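Single-stranded DNA specific exonuclease RecJ (Thermus thermophilus, PDB 2ZXR) degrades single-stranded DNA exonucleolytically in the 5' to 3' direction, using divalent metal ions, preferably magnesium. Local coordinates at residues P241-W245 with V246-L250; R382-E385 with D386-L389. One frame throughout, in Å; residues are numbered along the deposited sequence.

In the fold
Contacts 1 and 2 are both local turns of the backbone, each within one continuous piece of chain, and they lie far apart in the monomer: their centres are 46 Å from each other and their nearest atoms about 36 Å. Contact 1 leads into helix 246-254 in the helical region that follows the parallel DHH sheet; contact 2, later in the chain, carries the DHHA1 domain from helix 377-383 to strand 390-393. Neither reaches the magnesium ion held by Asp84, Asp136, His160, His161 and Asp221. What they share is structural: in 241-250 a helix begins, in 382-389 one runs out through tight 3-10 turns.

Contact 1 (P241-W245 with V246-L250); sequences PASSW and VGLRL
Trp245 and Leu248 meet at the start of the helix, with Trp245 CB 4.3 Å from Leu248 CB. The indole itself swings away from the helix, and the Leu248 methyl CD2 lies beside its edge, near the ring plane. Over one indole face sits CB of the preceding residue, Ser244, 3.6 Å above the plane and toward the rim. Tyr210 also meets this ring, their planes about 40° apart. Ser243 comes in alongside Arg249, its CB 4.1 Å from Arg249 CB. The Ser243 hydroxyl, turned anti to the backbone N (chi1 -175°), is placed to accept from the next residue but one, with Trp245 N to Ser243 OG 2.8 Å, forming an ST turn; OG also bonds to Asp212. The extended Arg249 chain passes the Pro241 carbonyl, CD 3.4 Å from Pro241 O, and that oxygen lies over one face of the guanidinium and makes no hydrogen bond with NE. That NE is engaged by Glu253 in a salt bridge. At the backbone, Trp245 O receives Arg249 N at 3.2 Å in the carbonyl plane, nearly straight at 168°, and a weaker, bent bond from Leu248 N. A water joins Ser244 O to Val246 N. Trp245 thus occupies the N-cap of helix 246-254, entered through an ST turn and packed on helix 211-220.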
ATOM      1  N   PRO A 241     -22.167   0.562  -9.219  1.00 21.00           N
ATOM      2  CA  PRO A 241     -23.246   1.558  -9.317  1.00 21.73           C
ATOM      3  C   PRO A 241     -24.558   1.088  -9.945  1.00 22.33           C
ATOM      4  O   PRO A 241     -25.618   1.613  -9.628  1.00 22.94           O
ATOM      5  CB  PRO A 241     -22.587   2.719 -10.082  1.00 21.89           C
ATOM      6  CG  PRO A 241     -21.111   2.587  -9.691  1.00 19.84           C
ATOM      7  CD  PRO A 241     -20.911   1.079  -9.795  1.00 20.44           C
ATOM      8  N   ALA A 242     -24.492   0.104 -10.829  1.00 23.06           N
ATOM      9  CA  ALA A 242     -25.698  -0.418 -11.451  1.00 22.65           C
ATOM     10  C   ALA A 242     -25.743  -1.939 -11.217  1.00 22.46           C
ATOM     11  O   ALA A 242     -26.180  -2.716 -12.063  1.00 21.57           O
ATOM     12  CB  ALA A 242     -25.695  -0.081 -12.973  1.00 23.85           C
ATOM     13  N   SER A 243     -25.310  -2.365 -10.040  1.00 22.71           N
ATOM     14  CA  SER A 243     -25.291  -3.782  -9.729  1.00 22.34           C
ATOM     15  C   SER A 243     -26.565  -4.535 -10.010  1.00 22.40           C
ATOM     16  O   SER A 243     -27.654  -3.991  -9.889  1.00 22.05           O
ATOM     17  CB  SER A 243     -24.951  -4.004  -8.257  1.00 22.91           C
ATOM     18  OG  SER A 243     -24.820  -5.396  -7.990  1.00 19.98           O
ATOM     19  N   SER A 244     -26.427  -5.803 -10.373  1.00 21.88           N
ATOM     20  CA  SER A 244     -27.604  -6.644 -10.588  1.00 23.32           C
ATOM     21  C   SER A 244     -28.120  -7.033  -9.190  1.00 23.68           C
ATOM     22  O   SER A 244     -29.222  -7.560  -9.065  1.00 22.31           O
ATOM     23  CB  SER A 244     -27.243  -7.937 -11.337  1.00 22.35           C
ATOM     24  OG  SER A 244     -26.851  -7.664 -12.664  1.00 23.65           O
ATOM     25  N   TRP A 245     -27.301  -6.774  -8.158  1.00 22.69           N
ATOM     26  CA  TRP A 245     -27.648  -7.124  -6.769  1.00 22.96           C
ATOM     27  C   TRP A 245     -28.031  -5.863  -6.028  1.00 21.93           C
ATOM     28  O   TRP A 245     -27.167  -5.160  -5.536  1.00 22.99           O
ATOM     29  CB  TRP A 245     -26.451  -7.807  -6.104  1.00 21.53           C
ATOM     30  CG  TRP A 245     -25.588  -8.523  -7.112  1.00 21.57           C
ATOM     31  CD1 TRP A 245     -24.255  -8.320  -7.343  1.00 20.54           C
ATOM     32  CD2 TRP A 245     -26.012  -9.522  -8.046  1.00 20.37           C
ATOM     33  NE1 TRP A 245     -23.825  -9.137  -8.365  1.00 21.76           N
ATOM     34  CE2 TRP A 245     -24.880  -9.884  -8.813  1.00 20.04           C
ATOM     35  CE3 TRP A 245     -27.242 -10.148  -8.307  1.00 20.74           C
ATOM     36  CZ2 TRP A 245     -24.935 -10.847  -9.828  1.00 20.35           C
ATOM     37  CZ3 TRP A 245     -27.306 -11.105  -9.309  1.00 19.97           C
ATOM     38  CH2 TRP A 245     -26.150 -11.448 -10.066  1.00 21.39           C
ATOM     39  N   VAL A 246     -29.336  -5.601  -5.926  1.00 21.40           N
ATOM     40  CA  VAL A 246     -29.833  -4.372  -5.310  1.00 20.98           C
ATOM     41  C   VAL A 246     -29.286  -4.053  -3.927  1.00 20.16           C
ATOM     42  O   VAL A 246     -29.094  -2.894  -3.605  1.00 21.31           O
ATOM     43  CB  VAL A 246     -31.412  -4.333  -5.291  1.00 22.99           C
ATOM     44  CG1 VAL A 246     -31.998  -5.302  -4.232  1.00 21.36           C
ATOM     45  CG2 VAL A 246     -31.868  -2.903  -5.018  1.00 22.73           C
ATOM     46  N   GLY A 247     -29.005  -5.073  -3.123  1.00 20.23           N
ATOM     47  CA  GLY A 247     -28.456  -4.850  -1.791  1.00 19.07           C
ATOM     48  C   GLY A 247     -27.052  -4.245  -1.811  1.00 19.38           C
ATOM     49  O   GLY A 247     -26.711  -3.392  -0.977  1.00 18.86           O
ATOM     50  N   LEU A 248     -26.236  -4.681  -2.766  1.00 18.25           N
ATOM     51  CA  LEU A 248     -24.884  -4.163  -2.873  1.00 18.55           C
ATOM     52  C   LEU A 248     -24.952  -2.724  -3.399  1.00 19.89           C
ATOM     53  O   LEU A 248     -24.273  -1.828  -2.907  1.00 19.15           O
ATOM     54  CB  LEU A 248     -24.061  -5.031  -3.823  1.00 17.07           C
ATOM     55  CG  LEU A 248     -22.632  -4.518  -4.038  1.00 16.27           C
ATOM     56  CD1 LEU A 248     -21.900  -4.438  -2.683  1.00 14.42           C
ATOM     57  CD2 LEU A 248     -21.889  -5.459  -5.002  1.00 14.56           C
ATOM     58  N   ARG A 249     -25.774  -2.499  -4.412  1.00 20.78           N
ATOM     59  CA  ARG A 249     -25.886  -1.150  -4.941  1.00 23.45           C
ATOM     60  C   ARG A 249     -26.328  -0.181  -3.822  1.00 23.01           C
ATOM     61  O   ARG A 249     -25.753   0.877  -3.639  1.00 23.72           O
ATOM     62  CB  ARG A 249     -26.891  -1.121  -6.103  1.00 25.48           C
ATOM     63  CG  ARG A 249     -27.206   0.272  -6.564  1.00 29.97           C
ATOM     64  CD  ARG A 249     -28.136   0.281  -7.755  1.00 34.89           C
ATOM     65  NE  ARG A 249     -28.677   1.624  -7.949  1.00 39.58           N
ATOM     66  CZ  ARG A 249     -29.517   1.963  -8.920  1.00 41.32           C
ATOM     67  NH1 ARG A 249     -29.918   1.050  -9.805  1.00 40.90           N
ATOM     68  NH2 ARG A 249     -29.955   3.216  -8.998  1.00 41.80           N
ATOM     69  N   LEU A 250     -27.338  -0.570  -3.058  1.00 23.41           N
ATOM     70  CA  LEU A 250     -27.844   0.261  -1.967  1.00 23.32           C
ATOM     71  C   LEU A 250     -26.801   0.438  -0.844  1.00 22.35           C
ATOM     72  O   LEU A 250     -26.684   1.515  -0.265  1.00 21.74           O
ATOM     73  CB  LEU A 250     -29.147  -0.364  -1.420  1.00 24.64           C
ATOM     74  CG  LEU A 250     -30.494   0.402  -1.433  1.00 28.00           C
ATOM     75  CD1 LEU A 250     -30.703   1.194  -2.731  1.00 27.38           C
ATOM     76  CD2 LEU A 250     -31.654  -0.612  -1.210  1.00 26.93           C
TER
HETATM   77  O   HOH W   1     -31.229  -7.622  -7.031  1.00 20.78           O

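Contact 2 (R382-E385 with D386-L389); sequences RSAE and DLLL
Ala384 and Leu387 touch across a tight 3-10 turn, by which the DHHA1 domain passes from helix 377-383 toward strand 390-393. Before the turn, the carbonyl of Arg382 already takes the N-H of Glu385, while the side chains of Arg382 and Ser383 stay clear of 386-389, the first pairing with Glu379 and the second bonding to Ala380 O. Ala384 supplies the first acceptor of the turn: Ala384 O accepts from Leu387 N at 3.1 Å, with the donor lifted 37° out of the carbonyl plane. Around that oxygen gather carbons of two leucines: Leu387 CB at 3.3 Å from Ala384 O, and Leu388 CG farther off. The Ala384 methyl adds an apolar touch to Leu387, with Ala384 CB 4.3 Å from Leu387 CD2. Over the face of the same Ala384 carbonyl Asp386 folds back its carboxylate, CG lying between its own backbone N and carbonyl carbon (chi1 59°). Asp386 OD1 is as close to Ala384 C as to Ala384 O, 3.8 Å from each. Its charged partner is Arg413 of helix 407-419, which also donates to Ser383 O. Glu385 likewise places CG between backbone N and carbonyl carbon, bringing Glu385 CG 3.3 Å from Asp386 N. The turn closes where Leu388 N gives its hydrogen to Glu385 O, 3.1 Å away and 63° above the carbonyl plane.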
ATOM      1  N   ARG A 382       3.542 -20.402  19.215  1.00 31.63           N
ATOM      2  CA  ARG A 382       4.170 -21.717  19.274  1.00 32.95           C
ATOM      3  C   ARG A 382       5.131 -21.775  20.455  1.00 32.54           C
ATOM      4  O   ARG A 382       5.162 -22.760  21.166  1.00 34.22           O
ATOM      5  CB  ARG A 382       4.922 -22.016  17.975  1.00 34.72           C
ATOM      6  CG  ARG A 382       5.626 -23.366  17.947  1.00 38.60           C
ATOM      7  CD  ARG A 382       5.686 -23.866  16.517  1.00 42.00           C
ATOM      8  NE  ARG A 382       4.332 -23.834  15.958  1.00 46.18           N
ATOM      9  CZ  ARG A 382       4.043 -23.683  14.666  1.00 46.57           C
ATOM     10  NH1 ARG A 382       5.024 -23.551  13.784  1.00 47.17           N
ATOM     11  NH2 ARG A 382       2.770 -23.648  14.262  1.00 46.64           N
ATOM     12  N   SER A 383       5.892 -20.714  20.684  1.00 32.50           N
ATOM     13  CA  SER A 383       6.838 -20.703  21.793  1.00 32.83           C
ATOM     14  C   SER A 383       6.147 -20.883  23.137  1.00 33.24           C
ATOM     15  O   SER A 383       6.776 -21.291  24.102  1.00 34.45           O
ATOM     16  CB  SER A 383       7.661 -19.398  21.811  1.00 32.89           C
ATOM     17  OG  SER A 383       6.948 -18.299  22.375  1.00 33.85           O
ATOM     18  N   ALA A 384       4.855 -20.580  23.209  1.00 33.31           N
ATOM     19  CA  ALA A 384       4.107 -20.727  24.462  1.00 32.97           C
ATOM     20  C   ALA A 384       2.948 -21.728  24.311  1.00 32.77           C
ATOM     21  O   ALA A 384       1.997 -21.693  25.095  1.00 31.00           O
ATOM     22  CB  ALA A 384       3.551 -19.369  24.869  1.00 33.85           C
ATOM     23  N   GLU A 385       3.044 -22.632  23.334  1.00 32.63           N
ATOM     24  CA  GLU A 385       1.950 -23.558  23.044  1.00 34.05           C
ATOM     25  C   GLU A 385       1.438 -24.511  24.122  1.00 34.63           C
ATOM     26  O   GLU A 385       0.253 -24.872  24.120  1.00 34.26           O
ATOM     27  CB  GLU A 385       2.261 -24.359  21.778  1.00 35.73           C
ATOM     28  CG  GLU A 385       3.324 -25.427  21.945  1.00 38.85           C
ATOM     29  CD  GLU A 385       3.674 -26.081  20.617  1.00 41.16           C
ATOM     30  OE1 GLU A 385       2.754 -26.583  19.928  1.00 41.47           O
ATOM     31  OE2 GLU A 385       4.872 -26.084  20.262  1.00 42.97           O
ATOM     32  N   ASP A 386       2.300 -24.928  25.037  1.00 34.95           N
ATOM     33  CA  ASP A 386       1.853 -25.837  26.090  1.00 36.23           C
ATOM     34  C   ASP A 386       0.733 -25.188  26.922  1.00 35.47           C
ATOM     35  O   ASP A 386      -0.097 -25.882  27.519  1.00 34.99           O
ATOM     36  CB  ASP A 386       3.027 -26.190  27.013  1.00 37.40           C
ATOM     37  CG  ASP A 386       3.642 -24.961  27.667  1.00 40.67           C
ATOM     38  OD1 ASP A 386       4.216 -24.105  26.955  1.00 42.65           O
ATOM     39  OD2 ASP A 386       3.549 -24.833  28.909  1.00 44.25           O
ATOM     40  N   LEU A 387       0.724 -23.857  26.938  1.00 34.56           N
ATOM     41  CA  LEU A 387      -0.236 -23.060  27.713  1.00 33.87           C
ATOM     42  C   LEU A 387      -1.584 -22.832  27.046  1.00 33.53           C
ATOM     43  O   LEU A 387      -2.512 -22.340  27.671  1.00 34.68           O
ATOM     44  CB  LEU A 387       0.382 -21.690  27.990  1.00 32.68           C
ATOM     45  CG  LEU A 387       1.174 -21.302  29.232  1.00 32.77           C
ATOM     46  CD1 LEU A 387       1.821 -22.497  29.892  1.00 32.53           C
ATOM     47  CD2 LEU A 387       2.182 -20.245  28.824  1.00 30.38           C
ATOM     48  N   LEU A 388      -1.696 -23.187  25.779  1.00 34.19           N
ATOM     49  CA  LEU A 388      -2.915 -22.919  25.023  1.00 33.62           C
ATOM     50  C   LEU A 388      -3.828 -24.099  24.762  1.00 34.32           C
ATOM     51  O   LEU A 388      -3.374 -25.236  24.658  1.00 35.99           O
ATOM     52  CB  LEU A 388      -2.524 -22.281  23.689  1.00 31.40           C
ATOM     53  CG  LEU A 388      -1.489 -21.163  23.813  1.00 30.77           C
ATOM     54  CD1 LEU A 388      -1.061 -20.690  22.421  1.00 30.65           C
ATOM     55  CD2 LEU A 388      -2.075 -20.020  24.630  1.00 28.66           C
ATOM     56  N   LEU A 389      -5.118 -23.817  24.647  1.00 33.30           N
ATOM     57  CA  LEU A 389      -6.098 -24.847  24.364  1.00 33.30           C
ATOM     58  C   LEU A 389      -6.057 -25.152  22.871  1.00 34.47           C
ATOM     59  O   LEU A 389      -6.375 -26.262  22.429  1.00 34.36           O
ATOM     60  CB  LEU A 389      -7.496 -24.366  24.771  1.00 31.60           C
ATOM     61  CG  LEU A 389      -7.614 -24.140  26.275  1.00 32.26           C
ATOM     62  CD1 LEU A 389      -8.973 -23.539  26.621  1.00 30.82           C
ATOM     63  CD2 LEU A 389      -7.401 -25.506  26.997  1.00 30.95           C
TER